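Local coordinates for protein ornithine carbamoyltransferase (Giardia intestinalis, PDB 3GRF) that probably catalyses transfer of the carbamoyl group between carbamoyl phosphate and ornithine, a reaction of the parasite's arginine degradation pathway, at residues Leu24-Arg27 with Ala28-Met31; Leu56-Arg59 with Val60-Thr64; Asn127-Asp131 with Phe132-Leu136; Leu136-Val139 with Cys140-Thr144; Ala307-Arg310 with Leu311-Ala314. All blocks are in the same frame, centred on the assembly; numbering follows the deposited sequence.

Contact 1 (Leu24-Arg27 with Ala28-Met31)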
loop_
_atom_site.group_PDB
_atom_site.type_symbol
_atom_site.label_atom_id
_atom_site.label_comp_id
_atom_site.label_asym_id
_atom_site.label_seq_id
_atom_site.Cartn_x
_atom_site.Cartn_y
_atom_site.Cartn_z
ATOM N N LEU A 24 -4.595 12.238 -25.424
ATOM C CA LEU A 24 -3.948 11.654 -24.230
ATOM C C LEU A 24 -2.473 11.991 -24.191
ATOM O O LEU A 24 -1.940 12.313 -23.121
ATOM C CB LEU A 24 -4.163 10.157 -24.192
ATOM C CG LEU A 24 -5.058 9.640 -23.052
ATOM C CD1 LEU A 24 -5.927 10.725 -22.439
ATOM C CD2 LEU A 24 -5.879 8.536 -23.574
ATOM N N ILE A 25 -1.846 11.971 -25.374
ATOM C CA ILE A 25 -0.415 12.315 -25.579
ATOM C C ILE A 25 -0.179 13.751 -25.154
ATOM O O ILE A 25 0.632 14.002 -24.300
ATOM C CB ILE A 25 0.073 12.051 -27.048
ATOM C CG1 ILE A 25 0.266 10.538 -27.282
ATOM C CG2 ILE A 25 1.362 12.762 -27.337
ATOM C CD1 ILE A 25 0.015 10.060 -28.707
ATOM N N ASP A 26 -0.927 14.685 -25.713
ATOM C CA ASP A 26 -0.819 16.084 -25.326
ATOM C C ASP A 26 -1.155 16.371 -23.859
ATOM O O ASP A 26 -0.606 17.297 -23.251
ATOM C CB ASP A 26 -1.721 16.926 -26.223
ATOM C CG ASP A 26 -1.292 16.908 -27.646
ATOM O OD1 ASP A 26 -0.074 16.794 -27.914
ATOM O OD2 ASP A 26 -2.185 17.013 -28.512
ATOM N N ARG A 27 -2.094 15.612 -23.297
ATOM C CA ARG A 27 -2.440 15.799 -21.884
ATOM C C ARG A 27 -1.239 15.311 -21.025
ATOM O O ARG A 27 -0.777 15.988 -20.105
ATOM C CB ARG A 27 -3.727 15.043 -21.588
ATOM C CG ARG A 27 -4.253 15.212 -20.203
ATOM C CD ARG A 27 -5.514 15.984 -20.299
ATOM N NE ARG A 27 -6.190 16.069 -19.018
ATOM C CZ ARG A 27 -6.867 17.133 -18.621
ATOM N NH1 ARG A 27 -6.921 18.216 -19.386
ATOM N NH2 ARG A 27 -7.443 17.125 -17.443
ATOM N N ALA A 28 -0.705 14.146 -21.370
ATOM C CA ALA A 28 0.485 13.604 -20.692
ATOM C C ALA A 28 1.606 14.626 -20.734
ATOM O O ALA A 28 2.315 14.819 -19.765
ATOM C CB ALA A 28 0.956 12.310 -21.391
ATOM N N LEU A 29 1.802 15.223 -21.909
ATOM C CA LEU A 29 2.874 16.201 -22.106
ATOM C C LEU A 29 2.627 17.458 -21.273
ATOM O O LEU A 29 3.564 18.053 -20.709
ATOM C CB LEU A 29 2.983 16.565 -23.585
ATOM C CG LEU A 29 3.669 15.589 -24.523
ATOM C CD1 LEU A 29 3.426 16.079 -25.941
ATOM C CD2 LEU A 29 5.169 15.500 -24.159
ATOM N N ASP A 30 1.373 17.858 -21.180
ATOM C CA ASP A 30 1.089 19.062 -20.362
ATOM C C ASP A 30 1.160 18.773 -18.879
ATOM O O ASP A 30 1.500 19.650 -18.108
ATOM C CB ASP A 30 -0.262 19.689 -20.675
ATOM C CG ASP A 30 -0.458 21.023 -19.937
ATOM O OD1 ASP A 30 -1.413 21.156 -19.165
ATOM O OD2 ASP A 30 0.385 21.926 -20.103
ATOM N N MET A 31 0.817 17.549 -18.477
ATOM C CA MET A 31 0.977 17.137 -17.064
ATOM C C MET A 31 2.418 16.941 -16.679
ATOM O O MET A 31 2.761 17.096 -15.522
ATOM C CB MET A 31 0.238 15.829 -16.787
ATOM C CG MET A 31 -1.244 15.922 -17.019
ATOM S SD MET A 31 -1.972 14.323 -16.868
ATOM C CE MET A 31 -3.682 14.726 -16.517
#
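The guanidinium of Arg27 is met obliquely by the terminal methyl of Met31: Met31 CE lies 3.8 Å from Arg27 NE. The pair is an i to i+4 contact on one flank of the alpha-helix 18-33, in the carbamoyl phosphate-binding part of the chain. The same methyl lies as near to the aliphatic stem, at 3.8 Å from Arg27 CG, so it touches the chain from CG to NE and meets the guanidinium only obliquely. Arg27 CG is opposite its backbone N (chi1 -176°) and the chain bends at chi2, which lays it across the extended end of Met31. The other flat groups are carboxylates that turn to partners beyond the two segments. Asp26 presents OD1 to Leu29 CD1 at 4.1 Å, but its main polar partner is Lys146 of helix 135-151. The Asp30 carboxylate leads away from the preceding turn, to Asn34 and to the hydroxyl of Tyr38. Arg27 itself forms a salt bridge through NH2 with Asp319 of helix 303-322, which probably helps offset the nearby charge of Arg41.

On the flank facing helix 135-151 the contact is apolar: Ile25 and Leu29 lie side by side and point the same way, with Ile25 CG2 4.1 Å from Leu29 CD1. Regular backbone bonds link each residue of 24-27 to the one four places on, the last running from Met31 N to Arg27 O over 2.8 Å.

Contact 2 (Leu56-Arg59 with Val60-Thr64)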
loop_
_atom_site.group_PDB
_atom_site.type_symbol
_atom_site.label_atom_id
_atom_site.label_comp_id
_atom_site.label_asym_id
_atom_site.label_seq_id
_atom_site.Cartn_x
_atom_site.Cartn_y
_atom_site.Cartn_z
ATOM N N LEU A 56 7.808 -3.175 -11.436
ATOM C CA LEU A 56 8.221 -1.975 -10.766
ATOM C C LEU A 56 7.706 -0.794 -11.542
ATOM O O LEU A 56 7.076 0.075 -10.975
ATOM C CB LEU A 56 9.752 -1.918 -10.687
ATOM C CG LEU A 56 10.266 -0.693 -9.921
ATOM C CD1 LEU A 56 11.054 -1.119 -8.706
ATOM C CD2 LEU A 56 11.072 0.169 -10.846
ATOM N N ARG A 57 7.993 -0.766 -12.847
ATOM C CA ARG A 57 7.559 0.305 -13.750
ATOM C C ARG A 57 6.073 0.565 -13.658
ATOM O O ARG A 57 5.644 1.705 -13.518
ATOM C CB ARG A 57 7.875 -0.029 -15.210
ATOM C CG ARG A 57 9.163 0.556 -15.735
ATOM C CD ARG A 57 9.653 -0.378 -16.838
ATOM N NE ARG A 57 10.868 -1.049 -16.428
ATOM C CZ ARG A 57 10.942 -2.075 -15.577
ATOM N NH1 ARG A 57 9.861 -2.586 -14.998
ATOM N NH2 ARG A 57 12.130 -2.582 -15.283
ATOM N N THR A 58 5.285 -0.507 -13.768
ATOM C CA THR A 58 3.834 -0.342 -13.836
ATOM C C THR A 58 3.335 0.099 -12.463
ATOM O O THR A 58 2.605 1.071 -12.357
ATOM C CB THR A 58 3.118 -1.593 -14.413
ATOM O OG1 THR A 58 3.577 -1.798 -15.757
ATOM C CG2 THR A 58 1.598 -1.424 -14.442
ATOM N N ARG A 59 3.772 -0.580 -11.413
ATOM C CA ARG A 59 3.306 -0.269 -10.087
ATOM C C ARG A 59 3.690 1.129 -9.623
ATOM O O ARG A 59 2.862 1.853 -9.060
ATOM C CB ARG A 59 3.831 -1.270 -9.076
ATOM C CG ARG A 59 2.833 -1.506 -7.977
ATOM C CD ARG A 59 3.279 -0.892 -6.686
ATOM N NE ARG A 59 3.937 -1.914 -5.912
ATOM C CZ ARG A 59 3.897 -2.019 -4.590
ATOM N NH1 ARG A 59 3.207 -1.165 -3.840
ATOM N NH2 ARG A 59 4.567 -3.012 -4.032
ATOM N N VAL A 60 4.938 1.518 -9.835
ATOM C CA VAL A 60 5.384 2.821 -9.300
ATOM C C VAL A 60 4.715 3.936 -10.081
ATOM O O VAL A 60 4.398 4.992 -9.519
ATOM C CB VAL A 60 6.953 2.967 -9.337
ATOM C CG1 VAL A 60 7.422 4.430 -9.307
ATOM C CG2 VAL A 60 7.604 2.195 -8.211
ATOM N N SER A 61 4.543 3.752 -11.389
ATOM C CA SER A 61 3.992 4.860 -12.205
ATOM C C SER A 61 2.510 5.084 -11.874
ATOM O O SER A 61 2.026 6.216 -11.842
ATOM C CB SER A 61 4.185 4.621 -13.724
ATOM O OG SER A 61 3.545 3.439 -14.154
ATOM N N LEU A 62 1.808 3.979 -11.641
ATOM C CA LEU A 62 0.379 3.955 -11.293
ATOM C C LEU A 62 0.109 4.588 -9.933
ATOM O O LEU A 62 -0.765 5.450 -9.810
ATOM C CB LEU A 62 -0.100 2.477 -11.279
ATOM C CG LEU A 62 -1.010 2.004 -12.415
ATOM C CD1 LEU A 62 -0.988 2.910 -13.632
ATOM C CD2 LEU A 62 -0.867 0.541 -12.785
ATOM N N GLU A 63 0.879 4.160 -8.919
ATOM C CA GLU A 63 0.713 4.590 -7.547
ATOM C C GLU A 63 1.119 6.090 -7.439
ATOM O O GLU A 63 0.435 6.893 -6.805
ATOM C CB GLU A 63 1.553 3.676 -6.607
ATOM C CG GLU A 63 0.746 3.122 -5.412
ATOM C CD GLU A 63 1.411 2.010 -4.623
ATOM O OE1 GLU A 63 1.868 0.989 -5.228
ATOM O OE2 GLU A 63 1.430 2.124 -3.382
ATOM N N THR A 64 2.220 6.456 -8.099
ATOM C CA THR A 64 2.693 7.834 -8.155
ATOM C C THR A 64 1.735 8.732 -8.932
ATOM O O THR A 64 1.512 9.902 -8.533
ATOM C CB THR A 64 4.123 7.893 -8.765
ATOM O OG1 THR A 64 4.953 7.045 -8.014
ATOM C CG2 THR A 64 4.735 9.336 -8.649
#
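Arg59 and Glu63 form a salt bridge one turn apart, with Arg59 NH1 2.9 Å from Glu63 OE1 and an N-H...O angle of 174°. In the model the acid lies at the guanidinium edge, the two planes 12° apart; bond and plane angle alike need caution, because OE1 is placed too near the arginine chain. This is the first part of helix 56-69, the connecting helix of the beta-alpha-beta unit between strands 46-51 and 72-77. Its first turn carries the end of a Ser-X-Arg-Thr sequence that in relatives belongs to the carbamoyl phosphate site. Arg59 is also held at NH2 by Glu77 of the second subunit, so the salt-bridge network crosses the subunit interface.

The next polar group is the hydroxyl of Ser61, placed between its backbone N and carbonyl carbon (chi1 60°) and thus folded back over the previous turn. There OG lies 2.8 Å from Arg57 O and 3.1 Å from Thr58 O, two acceptors that compete for one proton.

Packing completes the turn. Thr58 and Leu62 point the same way toward strand 46-51, with Thr58 CG2 3.6 Å from Leu62 CD2. More loosely, Leu56 CG lies 4.3 Å from Val60 CG2.

Contact 3 (Asn127-Asp131 with Phe132-Leu136)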
loop_
_atom_site.group_PDB
_atom_site.type_symbol
_atom_site.label_atom_id
_atom_site.label_comp_id
_atom_site.label_asym_id
_atom_site.label_seq_id
_atom_site.Cartn_x
_atom_site.Cartn_y
_atom_site.Cartn_z
ATOM N N ASN A 127 -6.052 -2.524 -18.993
ATOM C CA ASN A 127 -5.115 -3.623 -19.043
ATOM C C ASN A 127 -3.705 -3.043 -18.805
ATOM O O ASN A 127 -3.208 -2.237 -19.593
ATOM C CB ASN A 127 -5.261 -4.306 -20.416
ATOM C CG ASN A 127 -4.113 -5.220 -20.751
ATOM O OD1 ASN A 127 -3.495 -5.798 -19.879
ATOM N ND2 ASN A 127 -3.857 -5.392 -22.032
ATOM N N ALA A 128 -3.083 -3.454 -17.700
ATOM C CA ALA A 128 -1.755 -2.965 -17.302
ATOM C C ALA A 128 -0.678 -3.928 -17.806
ATOM O O ALA A 128 0.489 -3.816 -17.455
ATOM C CB ALA A 128 -1.690 -2.815 -15.765
ATOM N N LEU A 129 -1.109 -4.920 -18.587
ATOM C CA LEU A 129 -0.256 -5.731 -19.453
ATOM C C LEU A 129 -0.870 -7.121 -19.464
ATOM O O LEU A 129 -1.156 -7.677 -18.409
ATOM C CB LEU A 129 1.211 -5.805 -18.986
ATOM C CG LEU A 129 2.178 -6.760 -19.737
ATOM C CD1 LEU A 129 2.200 -6.532 -21.246
ATOM C CD2 LEU A 129 3.589 -6.628 -19.199
ATOM N N ASP A 130 -1.100 -7.673 -20.654
ATOM C CA ASP A 130 -1.498 -9.076 -20.785
ATOM C C ASP A 130 -0.897 -9.588 -22.068
ATOM O O ASP A 130 -0.095 -8.882 -22.668
ATOM C CB ASP A 130 -3.031 -9.250 -20.715
ATOM C CG ASP A 130 -3.786 -8.641 -21.911
ATOM O OD1 ASP A 130 -3.205 -7.958 -22.787
ATOM O OD2 ASP A 130 -5.006 -8.871 -21.960
ATOM N N ASP A 131 -1.297 -10.781 -22.512
ATOM C CA ASP A 131 -0.740 -11.386 -23.735
ATOM C C ASP A 131 -1.249 -10.799 -25.052
ATOM O O ASP A 131 -0.929 -11.317 -26.120
ATOM C CB ASP A 131 -0.867 -12.912 -23.720
ATOM C CG ASP A 131 -2.303 -13.403 -23.620
ATOM O OD1 ASP A 131 -2.445 -14.649 -23.586
ATOM O OD2 ASP A 131 -3.259 -12.578 -23.575
ATOM N N PHE A 132 -2.018 -9.712 -24.979
ATOM C CA PHE A 132 -2.637 -9.124 -26.184
ATOM C C PHE A 132 -2.379 -7.609 -26.360
ATOM O O PHE A 132 -2.409 -7.108 -27.488
ATOM C CB PHE A 132 -4.140 -9.428 -26.203
ATOM C CG PHE A 132 -4.780 -9.342 -27.568
ATOM C CD1 PHE A 132 -4.283 -10.073 -28.633
ATOM C CD2 PHE A 132 -5.926 -8.555 -27.768
ATOM C CE1 PHE A 132 -4.879 -9.999 -29.892
ATOM C CE2 PHE A 132 -6.544 -8.477 -29.016
ATOM C CZ PHE A 132 -6.015 -9.217 -30.079
ATOM N N GLY A 133 -2.118 -6.892 -25.266
ATOM C CA GLY A 133 -1.721 -5.472 -25.341
ATOM C C GLY A 133 -0.976 -4.871 -24.154
ATOM O O GLY A 133 -0.671 -5.561 -23.198
ATOM N N HIS A 134 -0.708 -3.563 -24.216
ATOM C CA HIS A 134 -0.058 -2.815 -23.140
ATOM C C HIS A 134 -0.223 -1.321 -23.378
ATOM O O HIS A 134 0.761 -0.626 -23.634
ATOM C CB HIS A 134 1.445 -3.170 -23.031
ATOM C CG HIS A 134 2.060 -2.772 -21.721
ATOM N ND1 HIS A 134 3.408 -2.919 -21.438
ATOM C CD2 HIS A 134 1.508 -2.193 -20.630
ATOM C CE1 HIS A 134 3.650 -2.457 -20.225
ATOM N NE2 HIS A 134 2.512 -2.023 -19.712
ATOM N N PRO A 135 -1.472 -0.834 -23.282
ATOM C CA PRO A 135 -1.873 0.498 -23.716
ATOM C C PRO A 135 -1.296 1.613 -22.873
ATOM O O PRO A 135 -1.147 2.733 -23.378
ATOM C CB PRO A 135 -3.409 0.468 -23.633
ATOM C CG PRO A 135 -3.750 -0.684 -22.675
ATOM C CD PRO A 135 -2.594 -1.634 -22.741
ATOM N N LEU A 136 -0.994 1.329 -21.600
ATOM C CA LEU A 136 -0.308 2.299 -20.721
ATOM C C LEU A 136 1.097 2.611 -21.214
ATOM O O LEU A 136 1.574 3.752 -21.159
ATOM C CB LEU A 136 -0.239 1.764 -19.286
ATOM C CG LEU A 136 -1.550 1.673 -18.495
ATOM C CD1 LEU A 136 -1.336 0.860 -17.177
ATOM C CD2 LEU A 136 -2.049 3.046 -18.217
#
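Leu129, which lies over the face of the His134 ring, has a positive phi (146°, with psi 128°), a rare and probably strained backbone for a residue other than glycine, modelled here at 2.0 Å resolution. The contact is CH-pi: Leu129 CB stands 4.0 Å from the centroid of the His134 ring, 11° off its normal. Both residues belong to the loop from strand 125-127 of the parallel sheet into helix 135-151.

One oxygen, Asp130 OD1, fixes the loop by taking two successive N-H groups, those of Phe132 N at 3.0 Å and Gly133 N at 2.9 Å. Phe132 N comes from above the carboxylate plane, whereas Gly133 N arrives nearly head-on to the C-O bond. An Asx turn begins the loop, Asn127 OD1 accepting from Leu129 N at 2.9 Å. Across it, Gly133 O receives a weak but almost straight bond from Asp130 N, 3.3 Å long.

His134, at the N-cap, opens a His-Pro-X-Gln sequence that in relatives contributes to the carbamoyl phosphate site. Its backbone N bonds to Asp177 of helix 173-185, and the Phe132 ring has a cation-pi contact with Arg180, so the loop bears on the other domain. Pro135 CD rests 3.3 Å from Asn127 O, and Leu136 CD1 lies 4.0 Å from Ala128 CB.

Contact 4 (Leu136-Val139 with Cys140-Thr144)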
loop_
_atom_site.group_PDB
_atom_site.type_symbol
_atom_site.label_atom_id
_atom_site.label_comp_id
_atom_site.label_asym_id
_atom_site.label_seq_id
_atom_site.Cartn_x
_atom_site.Cartn_y
_atom_site.Cartn_z
ATOM N N LEU A 136 -0.994 1.329 -21.600
ATOM C CA LEU A 136 -0.308 2.299 -20.721
ATOM C C LEU A 136 1.097 2.611 -21.214
ATOM O O LEU A 136 1.574 3.752 -21.159
ATOM C CB LEU A 136 -0.239 1.764 -19.286
ATOM C CG LEU A 136 -1.550 1.673 -18.495
ATOM C CD1 LEU A 136 -1.336 0.860 -17.177
ATOM C CD2 LEU A 136 -2.049 3.046 -18.217
ATOM N N GLN A 137 1.766 1.571 -21.696
ATOM C CA GLN A 137 3.062 1.694 -22.354
ATOM C C GLN A 137 2.858 2.436 -23.664
ATOM O O GLN A 137 3.716 3.210 -24.056
ATOM C CB GLN A 137 3.630 0.280 -22.663
ATOM C CG GLN A 137 5.125 0.232 -23.159
ATOM C CD GLN A 137 6.122 0.761 -22.128
ATOM O OE1 GLN A 137 6.237 0.211 -21.075
ATOM N NE2 GLN A 137 6.783 1.878 -22.419
ATOM N N MET A 138 1.737 2.199 -24.364
ATOM C CA MET A 138 1.581 2.810 -25.693
ATOM C C MET A 138 1.477 4.308 -25.545
ATOM O O MET A 138 2.193 5.024 -26.218
ATOM C CB MET A 138 0.393 2.253 -26.517
ATOM C CG MET A 138 0.547 0.808 -26.930
ATOM S SD MET A 138 2.077 0.391 -27.824
ATOM C CE MET A 138 3.171 -0.010 -26.490
ATOM N N VAL A 139 0.650 4.785 -24.631
ATOM C CA VAL A 139 0.575 6.249 -24.418
ATOM C C VAL A 139 1.958 6.818 -24.008
ATOM O O VAL A 139 2.304 7.950 -24.362
ATOM C CB VAL A 139 -0.424 6.638 -23.326
ATOM C CG1 VAL A 139 -0.575 8.197 -23.257
ATOM C CG2 VAL A 139 -1.745 5.965 -23.570
ATOM N N CYS A 140 2.746 6.006 -23.293
ATOM C CA CYS A 140 4.085 6.365 -22.838
ATOM C C CYS A 140 5.009 6.590 -23.993
ATOM O O CYS A 140 5.622 7.637 -24.135
ATOM C CB CYS A 140 4.669 5.225 -22.003
ATOM S SG CYS A 140 6.312 5.675 -21.384
ATOM N N ASP A 141 5.118 5.570 -24.829
ATOM C CA ASP A 141 6.022 5.566 -25.984
ATOM C C ASP A 141 5.715 6.608 -27.056
ATOM O O ASP A 141 6.586 7.363 -27.466
ATOM C CB ASP A 141 6.001 4.175 -26.573
ATOM C CG ASP A 141 6.544 3.139 -25.604
ATOM O OD1 ASP A 141 6.290 1.919 -25.774
ATOM O OD2 ASP A 141 7.237 3.564 -24.667
ATOM N N PHE A 142 4.463 6.708 -27.479
ATOM C CA PHE A 142 4.155 7.737 -28.471
ATOM C C PHE A 142 4.299 9.150 -27.921
ATOM O O PHE A 142 4.760 10.051 -28.616
ATOM C CB PHE A 142 2.803 7.472 -29.117
ATOM C CG PHE A 142 2.775 6.195 -29.868
ATOM C CD1 PHE A 142 2.102 5.082 -29.351
ATOM C CD2 PHE A 142 3.483 6.065 -31.067
ATOM C CE1 PHE A 142 2.085 3.904 -30.035
ATOM C CE2 PHE A 142 3.456 4.849 -31.783
ATOM C CZ PHE A 142 2.762 3.781 -31.242
ATOM N N MET A 143 3.962 9.329 -26.656
ATOM C CA MET A 143 4.318 10.557 -25.951
ATOM C C MET A 143 5.830 10.868 -25.971
ATOM O O MET A 143 6.236 12.014 -26.198
ATOM C CB MET A 143 3.801 10.500 -24.540
ATOM C CG MET A 143 4.214 11.724 -23.671
ATOM S SD MET A 143 4.474 11.260 -21.890
ATOM C CE MET A 143 5.093 12.830 -21.309
ATOM N N THR A 144 6.655 9.856 -25.732
ATOM C CA THR A 144 8.110 9.989 -25.753
ATOM C C THR A 144 8.587 10.338 -27.157
ATOM O O THR A 144 9.462 11.196 -27.326
ATOM C CB THR A 144 8.801 8.657 -25.270
ATOM O OG1 THR A 144 8.377 8.351 -23.931
ATOM C CG2 THR A 144 10.340 8.761 -25.355
#
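Gln137 NE2 donates to Asp141 OD2 over 2.8 Å, one turn along helix 135-151. The bond uses the syn side of the carboxylate, 31° out of its plane, and lies nearly in the amide plane of Gln137. A second, weak bond from NE2 reaches Asp141 OD1 at 3.4 Å, so the amide nitrogen faces both oxygens. The geometry follows from Gln137 holding CG opposite its backbone N (chi1 -170°) and bending at chi2, which swings the amide toward the next turn. The carboxylate has a further partner: Asp141 OD1 bonds to the hydroxyl of Tyr239, which probably steadies its rotation.

On another flank Met138 and Phe142 lie side by side and point the same way, a Met-aromatic contact. Met138 SD is 5.4 Å from the ring centroid and oblique to it, with its closest ring atom, Phe142 CE1, at 4.2 Å. Cys140 SG also comes to 4.0 Å from Gln137 NE2.

All the touching residues are buried, as suits a helix between the two domains. Met138 and Phe142 pack on Leu178 of helix 173-185, Val139 and Cys140 face Ser313 of helix 303-322, and Tyr239 reaches Asp141 from strand 237-240 of the five-stranded sheet.

Contact 5 (Ala307-Arg310 with Leu311-Ala314)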
loop_
_atom_site.group_PDB
_atom_site.type_symbol
_atom_site.label_atom_id
_atom_site.label_comp_id
_atom_site.label_asym_id
_atom_site.label_seq_id
_atom_site.Cartn_x
_atom_site.Cartn_y
_atom_site.Cartn_z
ATOM N N ALA A 307 10.928 5.424 -19.793
ATOM C CA ALA A 307 10.360 4.648 -18.679
ATOM C C ALA A 307 9.778 5.582 -17.634
ATOM O O ALA A 307 8.753 5.290 -17.055
ATOM C CB ALA A 307 11.416 3.755 -18.035
ATOM N N GLY A 308 10.426 6.721 -17.411
ATOM C CA GLY A 308 9.885 7.751 -16.551
ATOM C C GLY A 308 8.567 8.313 -17.038
ATOM O O GLY A 308 7.734 8.774 -16.217
ATOM N N ASN A 309 8.391 8.301 -18.367
ATOM C CA ASN A 309 7.165 8.803 -19.028
ATOM C C ASN A 309 5.956 7.884 -18.805
ATOM O O ASN A 309 4.816 8.264 -19.074
ATOM C CB ASN A 309 7.400 9.016 -20.542
ATOM C CG ASN A 309 8.157 10.307 -20.834
ATOM O OD1 ASN A 309 8.089 11.280 -20.072
ATOM N ND2 ASN A 309 8.858 10.341 -21.953
ATOM N N ARG A 310 6.183 6.689 -18.266
ATOM C CA ARG A 310 5.105 5.843 -17.769
ATOM C C ARG A 310 4.264 6.611 -16.782
ATOM O O ARG A 310 3.033 6.475 -16.778
ATOM C CB ARG A 310 5.618 4.539 -17.118
ATOM C CG ARG A 310 6.178 3.491 -18.113
ATOM C CD ARG A 310 5.107 3.077 -19.157
ATOM N NE ARG A 310 4.037 2.343 -18.466
ATOM C CZ ARG A 310 4.106 1.066 -18.056
ATOM N NH1 ARG A 310 5.162 0.307 -18.337
ATOM N NH2 ARG A 310 3.100 0.535 -17.374
ATOM N N LEU A 311 4.920 7.460 -15.994
ATOM C CA LEU A 311 4.255 8.244 -14.950
ATOM C C LEU A 311 3.241 9.194 -15.573
ATOM O O LEU A 311 2.062 9.152 -15.272
ATOM C CB LEU A 311 5.281 8.997 -14.047
ATOM C CG LEU A 311 4.676 10.115 -13.133
ATOM C CD1 LEU A 311 3.599 9.587 -12.156
ATOM C CD2 LEU A 311 5.675 10.972 -12.434
ATOM N N HIS A 312 3.729 10.100 -16.404
ATOM C CA HIS A 312 2.866 11.128 -16.967
ATOM C C HIS A 312 1.803 10.566 -17.921
ATOM O O HIS A 312 0.690 11.046 -17.988
ATOM C CB HIS A 312 3.762 12.133 -17.695
ATOM C CG HIS A 312 4.970 12.530 -16.906
ATOM N ND1 HIS A 312 4.884 13.215 -15.713
ATOM C CD2 HIS A 312 6.284 12.284 -17.108
ATOM C CE1 HIS A 312 6.099 13.409 -15.240
ATOM N NE2 HIS A 312 6.967 12.859 -16.074
ATOM N N SER A 313 2.147 9.550 -18.699
ATOM C CA SER A 313 1.124 8.889 -19.545
ATOM C C SER A 313 0.076 8.119 -18.721
ATOM O O SER A 313 -1.057 7.913 -19.155
ATOM C CB SER A 313 1.827 7.989 -20.526
ATOM O OG SER A 313 2.669 7.111 -19.796
ATOM N N ALA A 314 0.448 7.730 -17.515
ATOM C CA ALA A 314 -0.493 7.056 -16.627
ATOM C C ALA A 314 -1.448 8.069 -16.076
ATOM O O ALA A 314 -2.637 7.778 -15.990
ATOM C CB ALA A 314 0.231 6.309 -15.480
#
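Gly308 bonds through its carbonyl O to Leu311 N at 3.1 Å, an i to i+3 bond, as in a 3-10 turn, within helix 303-322. The donor lies well above the carbonyl plane. Leu311 CB also rests against this oxygen, at 3.3 Å.

Asn309 comes next and contributes at both ends. Its carbonyl O is gripped by two groups of Ser313: the backbone N at 3.0 Å, in a bond of 166°, and the hydroxyl OG at 2.5 Å, a distance unusually short for such a bond and doubtful in its exact length. The serine oxygen can reach back because it sits between its own backbone N and carbonyl carbon (chi1 54°). The Asn309 side chain reaches the edge of the His312 ring, where OD1 lies 3.6 Å from His312 CD2, with amide and ring planes 60° apart. Its polar atoms have stronger partners in other helices: OD1 accepts from Lys32, while ND2 bonds to Thr144 and Glu147.

Arg310 follows, its carbonyl O bonded to Ala314 N over 3.0 Å. The methyl of Ala314 is close to the same oxygen, with CB at 3.1 Å. The arginine chain bends at chi2 and chi3 and runs away from 311-314, bringing NH2 to the hydroxyl of Thr58.

The buried turn therefore lies between helices. Asn309 and Ser313 face Cys140 of helix 135-151, Leu311 and Ala314 lie on helix 56-69, and Met100 of the second subunit packs against Leu311.

The contacts follow one another along the chain, and contacts 3 and 4 share Leu136 where the loop after strand 125-127 enters helix 135-151. Contacts 1 to 4 fall in the carbamoyl phosphate-binding part of the sequence, contact 5 in the ornithine-binding part, yet helix 303-322 lies amid the others: the centre of contact 5 is about 8 Å from that of contact 4, 9 Å from that of contact 2 and 10 Å from that of contact 1. Ala28 meets Met143 and His312, joining contact 1 to contacts 4 and 5. Contacts 1 and 3 are farthest apart, with centres about 20 Å apart. The C-terminal helix thus packs back on the first domain, and contacts 2 and 5 both reach the second subunit.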